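Local coordinates for sister chromatid cohesion protein (Chaetomium thermophilum, PDB 5T8V) that probably loads cohesin onto chromatin as the Scc2/Nipped-B subunit of the cohesin loader, represented here by its C-terminal HEAT-repeat fragment, at residues A[974-985]-A[1031-1042]; A[26-35]-A[43-54]. All coordinates share one frame; numbering follows the deposited sequence.

Interaction 1 of 2, residues A[974-985]-A[1031-1042]; sequences DRYSLIVGMAGK and PALDCVGLVCQS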
loop_
_atom_site.group_PDB
_atom_site.type_symbol
_atom_site.label_atom_id
_atom_site.label_comp_id
_atom_site.label_asym_id
_atom_site.label_seq_id
_atom_site.Cartn_x
_atom_site.Cartn_y
_atom_site.Cartn_z
ATOM N N ASP A 974 -12.416 62.477 -9.940
ATOM C CA ASP A 974 -12.330 61.098 -9.477
ATOM C C ASP A 974 -12.146 61.052 -7.968
ATOM O O ASP A 974 -12.811 60.275 -7.272
ATOM C CB ASP A 974 -11.181 60.374 -10.179
ATOM C CG ASP A 974 -11.076 58.915 -9.774
ATOM O OD1 ASP A 974 -10.535 58.638 -8.682
ATOM O OD2 ASP A 974 -11.530 58.046 -10.547
ATOM N N ARG A 975 -11.260 61.899 -7.439
ATOM C CA ARG A 975 -11.018 61.881 -6.002
ATOM C C ARG A 975 -12.207 62.439 -5.228
ATOM O O ARG A 975 -12.584 61.893 -4.186
ATOM C CB ARG A 975 -9.747 62.663 -5.670
ATOM C CG ARG A 975 -9.162 62.316 -4.313
ATOM C CD ARG A 975 -8.611 60.894 -4.298
ATOM N NE ARG A 975 -8.277 60.441 -2.957
ATOM C CZ ARG A 975 -7.892 59.203 -2.669
ATOM N NH1 ARG A 975 -7.791 58.291 -3.629
ATOM N NH2 ARG A 975 -7.608 58.872 -1.418
ATOM N N TYR A 976 -12.808 63.527 -5.711
ATOM C CA TYR A 976 -13.987 64.075 -5.048
ATOM C C TYR A 976 -15.081 63.019 -4.932
ATOM O O TYR A 976 -15.557 62.710 -3.831
ATOM C CB TYR A 976 -14.501 65.296 -5.815
ATOM C CG TYR A 976 -13.603 66.516 -5.752
ATOM C CD1 TYR A 976 -12.909 66.840 -4.593
ATOM C CD2 TYR A 976 -13.458 67.350 -6.855
ATOM C CE1 TYR A 976 -12.095 67.955 -4.535
ATOM C CE2 TYR A 976 -12.646 68.467 -6.805
ATOM C CZ TYR A 976 -11.967 68.765 -5.643
ATOM O OH TYR A 976 -11.157 69.875 -5.590
ATOM N N SER A 977 -15.491 62.454 -6.069
ATOM C CA SER A 977 -16.538 61.440 -6.069
ATOM C C SER A 977 -16.149 60.232 -5.233
ATOM O O SER A 977 -17.013 59.607 -4.610
ATOM C CB SER A 977 -16.844 61.006 -7.500
ATOM O OG SER A 977 -15.789 60.218 -8.021
ATOM N N LEU A 978 -14.865 59.872 -5.218
ATOM C CA LEU A 978 -14.435 58.748 -4.394
ATOM C C LEU A 978 -14.645 59.053 -2.915
ATOM O O LEU A 978 -15.188 58.229 -2.168
ATOM C CB LEU A 978 -12.969 58.419 -4.680
ATOM C CG LEU A 978 -12.413 57.222 -3.906
ATOM C CD1 LEU A 978 -13.120 55.939 -4.306
ATOM C CD2 LEU A 978 -10.912 57.090 -4.109
ATOM N N ILE A 979 -14.223 60.241 -2.476
ATOM C CA ILE A 979 -14.375 60.621 -1.073
ATOM C C ILE A 979 -15.850 60.658 -0.693
ATOM O O ILE A 979 -16.263 60.092 0.326
ATOM C CB ILE A 979 -13.689 61.974 -0.809
ATOM C CG1 ILE A 979 -12.185 61.865 -1.075
ATOM C CG2 ILE A 979 -13.940 62.439 0.629
ATOM C CD1 ILE A 979 -11.461 63.201 -1.098
ATOM N N VAL A 980 -16.665 61.335 -1.504
ATOM C CA VAL A 980 -18.099 61.390 -1.228
ATOM C C VAL A 980 -18.680 59.984 -1.147
ATOM O O VAL A 980 -19.476 59.674 -0.251
ATOM C CB VAL A 980 -18.815 62.237 -2.298
ATOM C CG1 VAL A 980 -20.328 62.220 -2.079
ATOM C CG2 VAL A 980 -18.294 63.664 -2.279
ATOM N N GLY A 981 -18.289 59.112 -2.076
ATOM C CA GLY A 981 -18.871 57.780 -2.118
ATOM C C GLY A 981 -18.512 56.954 -0.900
ATOM O O GLY A 981 -19.378 56.325 -0.283
ATOM N N MET A 982 -17.228 56.939 -0.537
ATOM C CA MET A 982 -16.816 56.201 0.651
ATOM C C MET A 982 -17.480 56.763 1.901
ATOM O O MET A 982 -17.955 56.007 2.760
ATOM C CB MET A 982 -15.294 56.238 0.785
ATOM C CG MET A 982 -14.547 55.559 -0.357
ATOM S SD MET A 982 -15.140 53.893 -0.727
ATOM C CE MET A 982 -15.285 53.201 0.907
ATOM N N ALA A 983 -17.528 58.091 2.018
ATOM C CA ALA A 983 -18.218 58.712 3.142
ATOM C C ALA A 983 -19.653 58.213 3.232
ATOM O O ALA A 983 -20.110 57.782 4.296
ATOM C CB ALA A 983 -18.180 60.234 3.003
ATOM N N GLY A 984 -20.378 58.254 2.114
ATOM C CA GLY A 984 -21.729 57.720 2.099
ATOM C C GLY A 984 -21.786 56.253 2.472
ATOM O O GLY A 984 -22.772 55.795 3.056
ATOM N N LYS A 985 -20.732 55.498 2.152
ATOM C CA LYS A 985 -20.723 54.072 2.462
ATOM C C LYS A 985 -20.608 53.835 3.962
ATOM O O LYS A 985 -21.353 53.026 4.529
ATOM C CB LYS A 985 -19.576 53.378 1.725
ATOM C CG LYS A 985 -19.466 51.887 2.030
ATOM C CD LYS A 985 -18.418 51.211 1.163
ATOM C CE LYS A 985 -18.277 49.734 1.495
ATOM N NZ LYS A 985 -17.848 48.931 0.313
ATOM N N PRO A 1031 -15.903 56.905 -12.064
ATOM C CA PRO A 1031 -15.923 57.236 -10.631
ATOM C C PRO A 1031 -17.243 57.819 -10.159
ATOM O O PRO A 1031 -17.535 57.757 -8.957
ATOM C CB PRO A 1031 -14.776 58.245 -10.487
ATOM C CG PRO A 1031 -14.623 58.838 -11.838
ATOM C CD PRO A 1031 -14.946 57.746 -12.806
ATOM N N ALA A 1032 -18.049 58.381 -11.061
ATOM C CA ALA A 1032 -19.381 58.844 -10.679
ATOM C C ALA A 1032 -20.280 57.668 -10.321
ATOM O O ALA A 1032 -20.885 57.635 -9.241
ATOM C CB ALA A 1032 -19.996 59.664 -11.814
ATOM N N LEU A 1033 -20.376 56.686 -11.221
ATOM C CA LEU A 1033 -21.173 55.498 -10.941
ATOM C C LEU A 1033 -20.632 54.750 -9.730
ATOM O O LEU A 1033 -21.402 54.218 -8.921
ATOM C CB LEU A 1033 -21.211 54.594 -12.172
ATOM C CG LEU A 1033 -22.077 55.146 -13.308
ATOM C CD1 LEU A 1033 -21.763 54.435 -14.608
ATOM C CD2 LEU A 1033 -23.559 55.018 -12.975
ATOM N N ASP A 1034 -19.306 54.700 -9.585
ATOM C CA ASP A 1034 -18.712 54.109 -8.391
ATOM C C ASP A 1034 -19.195 54.830 -7.138
ATOM O O ASP A 1034 -19.601 54.197 -6.155
ATOM C CB ASP A 1034 -17.187 54.164 -8.491
ATOM C CG ASP A 1034 -16.499 53.289 -7.463
ATOM O OD1 ASP A 1034 -17.167 52.853 -6.501
ATOM O OD2 ASP A 1034 -15.283 53.039 -7.612
ATOM N N CYS A 1035 -19.168 56.163 -7.164
ATOM C CA CYS A 1035 -19.613 56.952 -6.021
ATOM C C CYS A 1035 -21.066 56.645 -5.673
ATOM O O CYS A 1035 -21.377 56.237 -4.547
ATOM C CB CYS A 1035 -19.427 58.438 -6.325
ATOM S SG CYS A 1035 -20.172 59.553 -5.120
ATOM N N VAL A 1036 -21.977 56.837 -6.631
ATOM C CA VAL A 1036 -23.393 56.603 -6.350
ATOM C C VAL A 1036 -23.631 55.169 -5.896
ATOM O O VAL A 1036 -24.539 54.908 -5.097
ATOM C CB VAL A 1036 -24.255 56.949 -7.581
ATOM C CG1 VAL A 1036 -23.864 56.096 -8.761
ATOM C CG2 VAL A 1036 -25.734 56.777 -7.267
ATOM N N GLY A 1037 -22.843 54.219 -6.400
ATOM C CA GLY A 1037 -22.985 52.843 -5.947
ATOM C C GLY A 1037 -22.596 52.677 -4.490
ATOM O O GLY A 1037 -23.322 52.057 -3.703
ATOM N N LEU A 1038 -21.439 53.231 -4.110
ATOM C CA LEU A 1038 -21.013 53.189 -2.714
ATOM C C LEU A 1038 -22.044 53.844 -1.805
ATOM O O LEU A 1038 -22.292 53.369 -0.690
ATOM C CB LEU A 1038 -19.657 53.879 -2.564
ATOM C CG LEU A 1038 -18.470 53.212 -3.257
ATOM C CD1 LEU A 1038 -17.394 54.239 -3.573
ATOM C CD2 LEU A 1038 -17.910 52.105 -2.385
ATOM N N VAL A 1039 -22.651 54.940 -2.257
ATOM C CA VAL A 1039 -23.663 55.614 -1.448
ATOM C C VAL A 1039 -24.900 54.737 -1.308
ATOM O O VAL A 1039 -25.415 54.530 -0.203
ATOM C CB VAL A 1039 -24.011 56.983 -2.058
ATOM C CG1 VAL A 1039 -25.169 57.635 -1.308
ATOM C CG2 VAL A 1039 -22.790 57.893 -2.045
ATOM N N CYS A 1040 -25.393 54.206 -2.428
ATOM C CA CYS A 1040 -26.655 53.473 -2.412
ATOM C C CYS A 1040 -26.545 52.184 -1.610
ATOM O O CYS A 1040 -27.497 51.796 -0.922
ATOM C CB CYS A 1040 -27.104 53.173 -3.840
ATOM S SG CYS A 1040 -27.589 54.629 -4.786
ATOM N N GLN A 1041 -25.399 51.500 -1.682
ATOM C CA GLN A 1041 -25.290 50.209 -1.009
ATOM C C GLN A 1041 -25.532 50.334 0.490
ATOM O O GLN A 1041 -25.981 49.374 1.125
ATOM C CB GLN A 1041 -23.923 49.579 -1.285
ATOM C CG GLN A 1041 -22.791 50.078 -0.404
ATOM C CD GLN A 1041 -21.488 49.370 -0.693
ATOM O OE1 GLN A 1041 -20.862 48.812 0.207
ATOM N NE2 GLN A 1041 -21.071 49.382 -1.954
ATOM N N SER A 1042 -25.249 51.501 1.070
ATOM C CA SER A 1042 -25.501 51.748 2.484
ATOM C C SER A 1042 -26.742 52.598 2.730
ATOM O O SER A 1042 -27.157 52.738 3.887
ATOM C CB SER A 1042 -24.288 52.426 3.129
ATOM O OG SER A 1042 -23.186 51.535 3.191
#
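Leu1038 packs its two methyl branches against Met982 and Lys985, one turn apart on the neighbouring helix. Bent at both chi2 and chi3, Met982 brings SD up to Leu1038 CD1, 3.6 Å away, while Leu1038 CD2 lies beside the aliphatic part of Lys985, 3.7 Å from CD. Lys985 itself runs extended: with CG opposite the backbone N (chi1 178°), the chain passes Leu1038 obliquely and ends at Gln1041, where NZ makes a weak hydrogen bond to OE1 (3.0 Å). A second bond lies on its carbonyl side, Ser1042 OG giving its proton to Lys985 O at 2.7 Å, in the carbonyl plane and on a lone pair. Replacing this lysine by an alanine is likely to uncover part of the CD2 branch of Leu1038 and to leave Gln1041 OE1 without its weak amine partner.

Gly981, in the middle, and Gly984, nearer the Lys985 end, let the backbones come close. The CA atoms of Gly981 and Cys1035 are 4.1 Å apart, and a side chain on either glycine would probably run into the facing helix. Val1039 turns CG2 over Gly981, and Cys1035 sets CB and SG against Ser977 O. At the other end the side chains of Asp974 and Pro1031 cross at about a right angle, OD2 3.3 Å from Pro1031 CB. Helix 919-935 covers the Met982 and Leu1038 side, and helix 1009-1016 covers Val980, Cys1035 and Val1039. Their axes 7.1 Å apart at 10°, the two helices form a close, nearly parallel, glycine-lined pair, consistent with the HEAT-repeat architecture of this fragment.

Interaction 2 of 2, residues A[26-35]-A[43-54]; sequences AAFQAVDRAI and MAIFLSETEATL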
loop_
_atom_site.group_PDB
_atom_site.type_symbol
_atom_site.label_atom_id
_atom_site.label_comp_id
_atom_site.label_asym_id
_atom_site.label_seq_id
_atom_site.Cartn_x
_atom_site.Cartn_y
_atom_site.Cartn_z
ATOM N N ALA A 26 33.326 -69.723 24.195
ATOM C CA ALA A 26 32.660 -69.596 25.488
ATOM C C ALA A 26 31.144 -69.610 25.331
ATOM O O ALA A 26 30.431 -70.198 26.156
ATOM C CB ALA A 26 33.114 -68.316 26.188
ATOM N N ALA A 27 30.631 -68.971 24.278
ATOM C CA ALA A 27 29.189 -68.961 24.051
ATOM C C ALA A 27 28.681 -70.346 23.672
ATOM O O ALA A 27 27.652 -70.798 24.190
ATOM C CB ALA A 27 28.838 -67.947 22.962
ATOM N N PHE A 28 29.386 -71.039 22.775
ATOM C CA PHE A 28 28.912 -72.347 22.334
ATOM C C PHE A 28 28.929 -73.361 23.472
ATOM O O PHE A 28 27.963 -74.111 23.653
ATOM C CB PHE A 28 29.752 -72.838 21.153
ATOM C CG PHE A 28 29.607 -72.000 19.908
ATOM C CD1 PHE A 28 28.591 -71.063 19.789
ATOM C CD2 PHE A 28 30.488 -72.156 18.853
ATOM C CE1 PHE A 28 28.461 -70.302 18.649
ATOM C CE2 PHE A 28 30.360 -71.396 17.711
ATOM C CZ PHE A 28 29.346 -70.469 17.608
ATOM N N GLN A 29 30.009 -73.401 24.256
ATOM C CA GLN A 29 30.023 -74.315 25.393
ATOM C C GLN A 29 29.094 -73.845 26.505
ATOM O O GLN A 29 28.668 -74.663 27.327
ATOM C CB GLN A 29 31.448 -74.499 25.919
ATOM C CG GLN A 29 32.113 -73.251 26.466
ATOM C CD GLN A 29 33.620 -73.420 26.600
ATOM O OE1 GLN A 29 34.165 -74.478 26.282
ATOM N NE2 GLN A 29 34.297 -72.380 27.070
ATOM N N ALA A 30 28.760 -72.551 26.542
ATOM C CA ALA A 30 27.688 -72.097 27.422
ATOM C C ALA A 30 26.349 -72.685 26.991
ATOM O O ALA A 30 25.532 -73.070 27.835
ATOM C CB ALA A 30 27.623 -70.569 27.435
ATOM N N VAL A 31 26.110 -72.769 25.680
ATOM C CA VAL A 31 24.906 -73.431 25.185
ATOM C C VAL A 31 24.936 -74.911 25.545
ATOM O O VAL A 31 23.930 -75.477 25.992
ATOM C CB VAL A 31 24.763 -73.218 23.665
ATOM C CG1 VAL A 31 23.596 -74.026 23.109
ATOM C CG2 VAL A 31 24.573 -71.742 23.352
ATOM N N ASP A 32 26.085 -75.563 25.354
ATOM C CA ASP A 32 26.207 -76.968 25.733
ATOM C C ASP A 32 25.845 -77.168 27.198
ATOM O O ASP A 32 25.074 -78.071 27.544
ATOM C CB ASP A 32 27.626 -77.470 25.459
ATOM C CG ASP A 32 27.867 -77.775 23.996
ATOM O OD1 ASP A 32 26.957 -78.328 23.343
ATOM O OD2 ASP A 32 28.969 -77.464 23.498
ATOM N N ARG A 33 26.395 -76.329 28.077
ATOM C CA ARG A 33 26.076 -76.433 29.498
ATOM C C ARG A 33 24.595 -76.185 29.745
ATOM O O ARG A 33 23.984 -76.832 30.603
ATOM C CB ARG A 33 26.921 -75.442 30.295
ATOM C CG ARG A 33 26.836 -75.620 31.802
ATOM C CD ARG A 33 27.148 -74.322 32.520
ATOM N NE ARG A 33 28.278 -73.620 31.914
ATOM C CZ ARG A 33 28.652 -72.386 32.235
ATOM N NH1 ARG A 33 27.990 -71.702 33.160
ATOM N NH2 ARG A 33 29.692 -71.831 31.626
ATOM N N ALA A 34 23.999 -75.249 29.005
ATOM C CA ALA A 34 22.585 -74.949 29.182
ATOM C C ALA A 34 21.686 -76.069 28.676
ATOM O O ALA A 34 20.519 -76.130 29.072
ATOM C CB ALA A 34 22.232 -73.642 28.471
ATOM N N ILE A 35 22.191 -76.943 27.810
ATOM C CA ILE A 35 21.416 -78.092 27.344
ATOM C C ILE A 35 21.601 -79.288 28.267
ATOM O O ILE A 35 20.624 -79.905 28.700
ATOM C CB ILE A 35 21.796 -78.437 25.888
ATOM C CG1 ILE A 35 21.353 -77.309 24.950
ATOM C CG2 ILE A 35 21.161 -79.769 25.464
ATOM C CD1 ILE A 35 21.768 -77.497 23.496
ATOM N N MET A 43 25.045 -67.124 30.146
ATOM C CA MET A 43 25.115 -66.643 28.771
ATOM C C MET A 43 23.998 -67.175 27.888
ATOM O O MET A 43 23.497 -66.445 27.032
ATOM C CB MET A 43 26.462 -67.026 28.148
ATOM C CG MET A 43 27.643 -66.226 28.674
ATOM S SD MET A 43 29.212 -66.760 27.962
ATOM C CE MET A 43 30.279 -65.396 28.421
ATOM N N ALA A 44 23.593 -68.426 28.074
ATOM C CA ALA A 44 22.579 -69.053 27.240
ATOM C C ALA A 44 21.242 -69.124 27.971
ATOM O O ALA A 44 21.146 -68.923 29.183
ATOM C CB ALA A 44 23.027 -70.454 26.816
ATOM N N ILE A 45 20.199 -69.418 27.200
ATOM C CA ILE A 45 18.843 -69.583 27.704
ATOM C C ILE A 45 18.361 -70.964 27.289
ATOM O O ILE A 45 18.481 -71.344 26.117
ATOM C CB ILE A 45 17.898 -68.487 27.170
ATOM C CG1 ILE A 45 18.230 -67.145 27.831
ATOM C CG2 ILE A 45 16.430 -68.863 27.410
ATOM C CD1 ILE A 45 17.446 -65.964 27.280
ATOM N N PHE A 46 17.826 -71.710 28.251
ATOM C CA PHE A 46 17.299 -73.046 28.005
ATOM C C PHE A 46 15.829 -72.941 27.613
ATOM O O PHE A 46 15.014 -72.417 28.381
ATOM C CB PHE A 46 17.467 -73.919 29.245
ATOM C CG PHE A 46 16.899 -75.300 29.096
ATOM C CD1 PHE A 46 17.639 -76.306 28.500
ATOM C CD2 PHE A 46 15.628 -75.595 29.556
ATOM C CE1 PHE A 46 17.123 -77.578 28.363
ATOM C CE2 PHE A 46 15.105 -76.867 29.421
ATOM C CZ PHE A 46 15.853 -77.859 28.824
ATOM N N LEU A 47 15.496 -73.434 26.420
ATOM C CA LEU A 47 14.116 -73.439 25.949
ATOM C C LEU A 47 13.534 -74.841 26.066
ATOM O O LEU A 47 12.759 -75.122 26.986
ATOM C CB LEU A 47 14.043 -72.937 24.505
ATOM C CG LEU A 47 14.518 -71.497 24.280
ATOM C CD1 LEU A 47 14.541 -71.163 22.796
ATOM C CD2 LEU A 47 13.645 -70.502 25.036
ATOM N N SER A 48 13.896 -75.723 25.143
ATOM C CA SER A 48 13.563 -77.138 25.216
ATOM C C SER A 48 14.824 -77.930 25.547
ATOM O O SER A 48 15.909 -77.371 25.727
ATOM C CB SER A 48 12.938 -77.613 23.903
ATOM O OG SER A 48 13.851 -77.484 22.827
ATOM N N GLU A 49 14.677 -79.250 25.625
ATOM C CA GLU A 49 15.812 -80.109 25.940
ATOM C C GLU A 49 16.696 -80.388 24.731
ATOM O O GLU A 49 17.658 -81.154 24.852
ATOM C CB GLU A 49 15.327 -81.430 26.542
ATOM C CG GLU A 49 14.470 -82.273 25.614
ATOM C CD GLU A 49 14.016 -83.563 26.264
ATOM O OE1 GLU A 49 14.338 -83.776 27.452
ATOM O OE2 GLU A 49 13.339 -84.366 25.589
ATOM N N THR A 50 16.393 -79.796 23.574
ATOM C CA THR A 50 17.255 -79.881 22.405
ATOM C C THR A 50 17.747 -78.527 21.919
ATOM O O THR A 50 18.804 -78.470 21.282
ATOM C CB THR A 50 16.530 -80.587 21.247
ATOM O OG1 THR A 50 17.456 -80.848 20.185
ATOM C CG2 THR A 50 15.376 -79.736 20.715
ATOM N N GLU A 51 17.025 -77.446 22.205
ATOM C CA GLU A 51 17.401 -76.104 21.789
ATOM C C GLU A 51 17.795 -75.263 22.996
ATOM O O GLU A 51 17.365 -75.516 24.125
ATOM C CB GLU A 51 16.253 -75.419 21.039
ATOM C CG GLU A 51 16.137 -75.814 19.577
ATOM C CD GLU A 51 14.975 -75.129 18.881
ATOM O OE1 GLU A 51 14.248 -75.807 18.124
ATOM O OE2 GLU A 51 14.784 -73.913 19.100
ATOM N N ALA A 52 18.625 -74.253 22.740
ATOM C CA ALA A 52 19.058 -73.312 23.765
ATOM C C ALA A 52 19.777 -72.149 23.096
ATOM O O ALA A 52 20.755 -72.355 22.368
ATOM C CB ALA A 52 19.962 -73.996 24.791
ATOM N N THR A 53 19.306 -70.929 23.330
ATOM C CA THR A 53 19.737 -69.779 22.553
ATOM C C THR A 53 20.746 -68.942 23.335
ATOM O O THR A 53 21.076 -69.227 24.486
ATOM C CB THR A 53 18.528 -68.934 22.149
ATOM O OG1 THR A 53 17.852 -68.475 23.325
ATOM C CG2 THR A 53 17.568 -69.754 21.299
ATOM N N LEU A 54 21.252 -67.897 22.686
ATOM C CA LEU A 54 22.165 -66.958 23.320
ATOM C C LEU A 54 21.377 -65.782 23.881
ATOM O O LEU A 54 20.439 -65.289 23.249
ATOM C CB LEU A 54 23.211 -66.463 22.319
ATOM C CG LEU A 54 24.137 -67.526 21.718
ATOM C CD1 LEU A 54 24.981 -66.932 20.605
ATOM C CD2 LEU A 54 25.032 -68.140 22.783
#
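Val31 and Ala34 face a small two-stranded sheet and form the close-packed part of this contact with Ala44, Ala52 and Leu54. The two branches of Val31 divide the work. CG1, set opposite the backbone N (chi1 174°), reaches Ala52, lying 3.4 Å from its O, whereas CG2 meets Leu54 CD2 at 3.7 Å, the two side chains crossing at about a right angle. The same Leu54 methyl also rests on Ala27 CB, so one leucine branch spans a turn of the helix. Ala34 puts its CB 3.7 Å from Ala44 CB, methyl against methyl, and these short side chains allow the helix to lie close over both strands. Ala30 continues the apolar surface, its CB meeting Met43 CB at 3.8 Å, while the extended methionine carries SD on toward Ala26.

Toward the hairpin turn the contact becomes looser and more open to solvent. Ile35 is the main helix residue there: CG1 still packs on Ala52 CB at 3.6 Å, but CG2 meets the backbone O of Glu49, while CD1 lies near Thr50 O and still touches Ala52 CB. Both of these turn residues, Glu49 and Thr50, are exposed and direct their side chains away from the helix, and Glu49 is poorly ordered. The turn has its own brace, an ST motif in which Ser48 OG accepts from Glu51 N at 3.2 Å. Beside it the Phe46 ring lies obliquely to Ala34 O. Helix 81-96 also touches Thr53 and Leu54. The whole is a short antiparallel beta hairpin, paired between Ile45 and Thr53, folded back on the C-terminal part of helix 9-36 in a mainly helical fragment with very little strand.

In the fold
Interaction 2 comes first along the chain, near the N-terminal end of the fragment, and interaction 1 follows more than 900 residues later. Their centres are about 140 Å apart and their nearest atoms about 123 Å, on opposite sides of the centre of the chain, and they share no helix or strand. Residues 26-35 and 43-54 join helix 9-36 to the hairpin that directly follows it, a local pairing. Residues 974-985 and 1031-1042 join helices 969-986 and 1026-1042 across an intervening segment that includes helix 1009-1016. Such a separation reflects the elongated helical-repeat architecture, in which distant regions are built from separate local contacts.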